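Local structure of kallistatin (Homo sapiens, 6F4V) at residues 88-100 and 160-172. The protein inhibits the serine protease tissue kallikrein, which cleaves its reactive site and becomes locked with it in a stable equimolar complex. Numbering follows the deposited sequence.
Sequences GLETRVGSALFLS and LMVLVNYIYFKAL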
loop_
_atom_site.group_PDB
_atom_site.type_symbol
_atom_site.label_atom_id
_atom_site.label_comp_id
_atom_site.label_asym_id
_atom_site.label_seq_id
_atom_site.Cartn_x
_atom_site.Cartn_y
_atom_site.Cartn_z
ATOM N N GLY A 88 19.679 7.575 0.716
ATOM C CA GLY A 88 18.644 8.624 0.835
ATOM C C GLY A 88 17.231 8.059 0.766
ATOM O O GLY A 88 16.278 8.755 0.250
ATOM N N LEU A 89 17.104 6.809 1.268
ATOM C CA LEU A 89 15.852 6.069 1.294
ATOM C C LEU A 89 15.731 5.098 2.470
ATOM O O LEU A 89 16.517 4.164 2.607
ATOM C CB LEU A 89 15.688 5.291 -0.007
ATOM C CG LEU A 89 14.306 4.707 -0.345
ATOM C CD1 LEU A 89 13.924 4.984 -1.798
ATOM C CD2 LEU A 89 14.248 3.220 -0.033
ATOM N N GLU A 90 14.718 5.323 3.307
ATOM C CA GLU A 90 14.383 4.416 4.394
ATOM C C GLU A 90 13.132 3.644 3.977
ATOM O O GLU A 90 12.116 4.247 3.606
ATOM C CB GLU A 90 14.122 5.204 5.686
ATOM C CG GLU A 90 13.803 4.322 6.897
ATOM C CD GLU A 90 13.372 5.101 8.128
ATOM O OE1 GLU A 90 13.510 6.332 8.158
ATOM O OE2 GLU A 90 12.915 4.480 9.114
ATOM N N THR A 91 13.248 2.321 3.954
ATOM C CA THR A 91 12.099 1.463 3.861
ATOM C C THR A 91 12.231 0.415 4.959
ATOM O O THR A 91 13.311 -0.189 5.144
ATOM C CB THR A 91 11.970 0.824 2.470
ATOM O OG1 THR A 91 11.973 1.855 1.483
ATOM C CG2 THR A 91 10.688 0.047 2.360
ATOM N N ARG A 92 11.154 0.246 5.727
ATOM C CA ARG A 92 11.083 -0.803 6.730
ATOM C C ARG A 92 9.742 -1.459 6.610
ATOM O O ARG A 92 8.716 -0.758 6.545
ATOM C CB ARG A 92 11.244 -0.265 8.147
ATOM C CG ARG A 92 12.679 0.083 8.495
ATOM C CD ARG A 92 12.835 0.666 9.880
ATOM N NE ARG A 92 12.040 1.881 10.057
ATOM C CZ ARG A 92 10.848 1.951 10.662
ATOM N NH1 ARG A 92 10.255 0.880 11.186
ATOM N NH2 ARG A 92 10.225 3.129 10.737
ATOM N N VAL A 93 9.765 -2.780 6.574
ATOM C CA VAL A 93 8.559 -3.597 6.574
ATOM C C VAL A 93 8.740 -4.656 7.644
ATOM O O VAL A 93 9.797 -5.270 7.738
ATOM C CB VAL A 93 8.291 -4.235 5.228
ATOM C CG1 VAL A 93 7.004 -5.059 5.287
ATOM C CG2 VAL A 93 8.188 -3.172 4.140
ATOM N N GLY A 94 7.738 -4.814 8.493
ATOM C CA GLY A 94 7.795 -5.784 9.574
ATOM C C GLY A 94 6.415 -6.343 9.858
ATOM O O GLY A 94 5.403 -5.800 9.394
ATOM N N SER A 95 6.398 -7.422 10.627
ATOM C CA SER A 95 5.197 -8.175 10.932
ATOM C C SER A 95 5.218 -8.542 12.394
ATOM O O SER A 95 6.288 -8.661 12.985
ATOM C CB SER A 95 5.179 -9.462 10.111
ATOM O OG SER A 95 5.040 -9.161 8.717
ATOM N N ALA A 96 4.046 -8.842 12.932
ATOM C CA ALA A 96 3.934 -9.286 14.299
ATOM C C ALA A 96 2.648 -10.080 14.490
ATOM O O ALA A 96 1.644 -9.869 13.773
ATOM C CB ALA A 96 3.969 -8.085 15.234
ATOM N N LEU A 97 2.696 -11.001 15.454
ATOM C CA LEU A 97 1.536 -11.688 15.898
ATOM C C LEU A 97 1.369 -11.368 17.388
ATOM O O LEU A 97 2.303 -11.536 18.188
ATOM C CB LEU A 97 1.711 -13.200 15.743
ATOM C CG LEU A 97 1.968 -13.764 14.346
ATOM C CD1 LEU A 97 2.206 -15.260 14.468
ATOM C CD2 LEU A 97 0.795 -13.470 13.433
ATOM N N PHE A 98 0.180 -10.925 17.735
ATOM C CA PHE A 98 -0.225 -10.740 19.110
ATOM C C PHE A 98 -1.038 -11.972 19.490
ATOM O O PHE A 98 -2.111 -12.188 18.958
ATOM C CB PHE A 98 -0.982 -9.422 19.248
ATOM C CG PHE A 98 -0.107 -8.243 19.017
ATOM C CD1 PHE A 98 0.124 -7.774 17.730
ATOM C CD2 PHE A 98 0.529 -7.613 20.086
ATOM C CE1 PHE A 98 0.956 -6.691 17.514
ATOM C CE2 PHE A 98 1.374 -6.535 19.871
ATOM C CZ PHE A 98 1.584 -6.069 18.585
ATOM N N LEU A 99 -0.474 -12.795 20.379
ATOM C CA LEU A 99 -0.980 -14.125 20.690
ATOM C C LEU A 99 -1.648 -14.149 22.056
ATOM O O LEU A 99 -1.111 -13.596 23.001
ATOM C CB LEU A 99 0.189 -15.097 20.720
ATOM C CG LEU A 99 1.031 -15.217 19.453
ATOM C CD1 LEU A 99 2.199 -16.153 19.701
ATOM C CD2 LEU A 99 0.186 -15.699 18.288
ATOM N N SER A 100 -2.796 -14.804 22.162
ATOM C CA SER A 100 -3.470 -14.965 23.454
ATOM C C SER A 100 -2.509 -15.641 24.448
ATOM O O SER A 100 -1.902 -16.653 24.110
ATOM C CB SER A 100 -4.744 -15.807 23.296
ATOM O OG SER A 100 -5.406 -15.990 24.548
ATOM N N LEU A 160 -8.432 -14.259 19.788
ATOM C CA LEU A 160 -7.269 -14.972 20.322
ATOM C C LEU A 160 -5.951 -14.641 19.614
ATOM O O LEU A 160 -4.890 -15.054 20.070
ATOM C CB LEU A 160 -7.520 -16.477 20.230
ATOM C CG LEU A 160 -8.799 -16.992 20.926
ATOM C CD1 LEU A 160 -9.049 -18.438 20.503
ATOM C CD2 LEU A 160 -8.725 -16.865 22.453
ATOM N N MET A 161 -6.013 -13.921 18.488
ATOM C CA MET A 161 -4.788 -13.515 17.803
ATOM C C MET A 161 -5.063 -12.312 16.916
ATOM O O MET A 161 -6.101 -12.232 16.284
ATOM C CB MET A 161 -4.222 -14.672 16.954
ATOM C CG MET A 161 -2.895 -14.371 16.283
ATOM S SD MET A 161 -2.406 -15.671 15.128
ATOM C CE MET A 161 -3.121 -15.031 13.609
ATOM N N VAL A 162 -4.112 -11.387 16.876
ATOM C CA VAL A 162 -4.144 -10.322 15.894
ATOM C C VAL A 162 -2.812 -10.339 15.157
ATOM O O VAL A 162 -1.745 -10.272 15.778
ATOM C CB VAL A 162 -4.391 -8.950 16.527
ATOM C CG1 VAL A 162 -4.332 -7.858 15.462
ATOM C CG2 VAL A 162 -5.730 -8.927 17.222
ATOM N N LEU A 163 -2.901 -10.464 13.836
ATOM C CA LEU A 163 -1.763 -10.345 12.950
ATOM C C LEU A 163 -1.672 -8.898 12.518
ATOM O O LEU A 163 -2.685 -8.269 12.222
ATOM C CB LEU A 163 -2.008 -11.235 11.750
ATOM C CG LEU A 163 -1.041 -11.257 10.601
ATOM C CD1 LEU A 163 -1.070 -12.665 9.979
ATOM C CD2 LEU A 163 -1.313 -10.180 9.554
ATOM N N VAL A 164 -0.456 -8.363 12.481
ATOM C CA VAL A 164 -0.235 -7.054 11.912
ATOM C C VAL A 164 1.010 -7.010 11.061
ATOM O O VAL A 164 1.988 -7.750 11.278
ATOM C CB VAL A 164 -0.178 -5.908 12.950
ATOM C CG1 VAL A 164 -1.349 -5.972 13.895
ATOM C CG2 VAL A 164 1.118 -5.919 13.730
ATOM N N ASN A 165 0.984 -6.128 10.075
ATOM C CA ASN A 165 2.237 -5.699 9.501
ATOM C C ASN A 165 2.224 -4.231 9.230
ATOM O O ASN A 165 1.187 -3.579 9.338
ATOM C CB ASN A 165 2.584 -6.510 8.280
ATOM C CG ASN A 165 1.815 -6.124 7.061
ATOM O OD1 ASN A 165 1.208 -5.077 7.001
ATOM N ND2 ASN A 165 1.862 -6.982 6.055
ATOM N N TYR A 166 3.387 -3.707 8.911
ATOM C CA TYR A 166 3.511 -2.268 8.655
ATOM C C TYR A 166 4.593 -2.055 7.607
ATOM O O TYR A 166 5.479 -2.920 7.403
ATOM C CB TYR A 166 3.837 -1.504 9.958
ATOM C CG TYR A 166 5.199 -1.892 10.457
ATOM C CD1 TYR A 166 6.354 -1.239 9.982
ATOM C CD2 TYR A 166 5.353 -2.953 11.351
ATOM C CE1 TYR A 166 7.622 -1.633 10.402
ATOM C CE2 TYR A 166 6.603 -3.337 11.779
ATOM C CZ TYR A 166 7.730 -2.673 11.319
ATOM O OH TYR A 166 8.978 -3.091 11.737
ATOM N N ILE A 167 4.516 -0.897 6.969
ATOM C CA ILE A 167 5.513 -0.421 6.054
ATOM C C ILE A 167 5.701 1.052 6.364
ATOM O O ILE A 167 4.747 1.781 6.600
ATOM C CB ILE A 167 5.126 -0.673 4.570
ATOM C CG1 ILE A 167 6.175 -0.087 3.613
ATOM C CG2 ILE A 167 3.734 -0.130 4.243
ATOM C CD1 ILE A 167 6.047 -0.548 2.168
ATOM N N TYR A 168 6.965 1.450 6.386
ATOM C CA TYR A 168 7.372 2.821 6.565
ATOM C C TYR A 168 8.360 3.154 5.454
ATOM O O TYR A 168 9.312 2.398 5.228
ATOM C CB TYR A 168 8.004 3.049 7.927
ATOM C CG TYR A 168 8.355 4.513 8.087
ATOM C CD1 TYR A 168 7.377 5.452 8.376
ATOM C CD2 TYR A 168 9.652 4.972 7.864
ATOM C CE1 TYR A 168 7.682 6.808 8.475
ATOM C CE2 TYR A 168 9.970 6.335 7.958
ATOM C CZ TYR A 168 8.986 7.243 8.275
ATOM O OH TYR A 168 9.256 8.602 8.374
ATOM N N PHE A 169 8.123 4.274 4.780
ATOM C CA PHE A 169 8.864 4.697 3.612
ATOM C C PHE A 169 9.163 6.173 3.727
ATOM O O PHE A 169 8.253 6.991 3.815
ATOM C CB PHE A 169 7.997 4.453 2.366
ATOM C CG PHE A 169 8.593 4.943 1.081
ATOM C CD1 PHE A 169 9.473 4.156 0.382
ATOM C CD2 PHE A 169 8.238 6.160 0.548
ATOM C CE1 PHE A 169 10.011 4.572 -0.829
ATOM C CE2 PHE A 169 8.760 6.589 -0.683
ATOM C CZ PHE A 169 9.646 5.782 -1.363
ATOM N N LYS A 170 10.442 6.529 3.677
ATOM C CA LYS A 170 10.816 7.944 3.667
ATOM C C LYS A 170 11.985 8.077 2.721
ATOM O O LYS A 170 13.015 7.387 2.874
ATOM C CB LYS A 170 11.172 8.440 5.089
ATOM C CG LYS A 170 11.460 9.954 5.116
ATOM C CD LYS A 170 11.454 10.563 6.529
ATOM C CE LYS A 170 12.489 10.020 7.472
ATOM N NZ LYS A 170 12.282 10.594 8.862
ATOM N N ALA A 171 11.817 8.930 1.730
ATOM C CA ALA A 171 12.751 8.988 0.624
ATOM C C ALA A 171 12.899 10.390 0.110
ATOM O O ALA A 171 11.931 11.085 -0.134
ATOM C CB ALA A 171 12.262 8.087 -0.515
ATOM N N LEU A 172 14.138 10.779 -0.121
ATOM C CA LEU A 172 14.449 12.068 -0.715
ATOM C C LEU A 172 14.253 12.069 -2.240
ATOM O O LEU A 172 14.601 11.087 -2.914
ATOM C CB LEU A 172 15.913 12.412 -0.445
ATOM C CG LEU A 172 16.321 12.668 0.999
ATOM C CD1 LEU A 172 17.848 12.640 1.074
ATOM C CD2 LEU A 172 15.760 13.981 1.513
HETATM O O HOH W 1 11.125 -1.853 11.378
HETATM O O HOH W 2 3.164 -9.607 6.825
#
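The ring of Tyr166 lies across the neighbouring strand over Gly94, whose backbone N sits under one ring face, 3.5 Å from Tyr166 CZ. Chi1 of 66° sets the ring between its own backbone N and carbonyl carbon, over the partner strand; glycine suits the place because, having no side chain, it lets the ring lie directly on the backbone. The Tyr166 hydroxyl meets a water, in the ring plane, which also accepts a bond from Arg92 NH1. On the same face, Arg92 passes its guanidinium obliquely across Tyr168, whose CB lies over one guanidinium face, the planes 23° apart, with Arg92 NH2 3.5 Å from Tyr168 CD2. Glu90 helps set the rotation of this guanidinium: Arg92 NE gives a nearly straight bond of 2.9 Å to the anti lone pair of Glu90 OE2, within the guanidinium plane. Salt bridges join Arg145 to Glu90 and Glu143 to Arg92.

The opposite face is largely apolar, its branched aliphatic residues suited to packing against helices 68-83 and 33-44. Val93 CG2 lies 3.7 Å from Ile167 CG1, side by side, and Leu97 CD2 rests on Leu163. A water bridges Ser95 OG and Asn165 ND2; the Asn165 amide suits because its OD1 also accepts from Ser35. Twelve backbone hydrogen bonds join 88-100 to 160-172 as antiparallel neighbours in the serpin fold's large central β-sheet, sheet A.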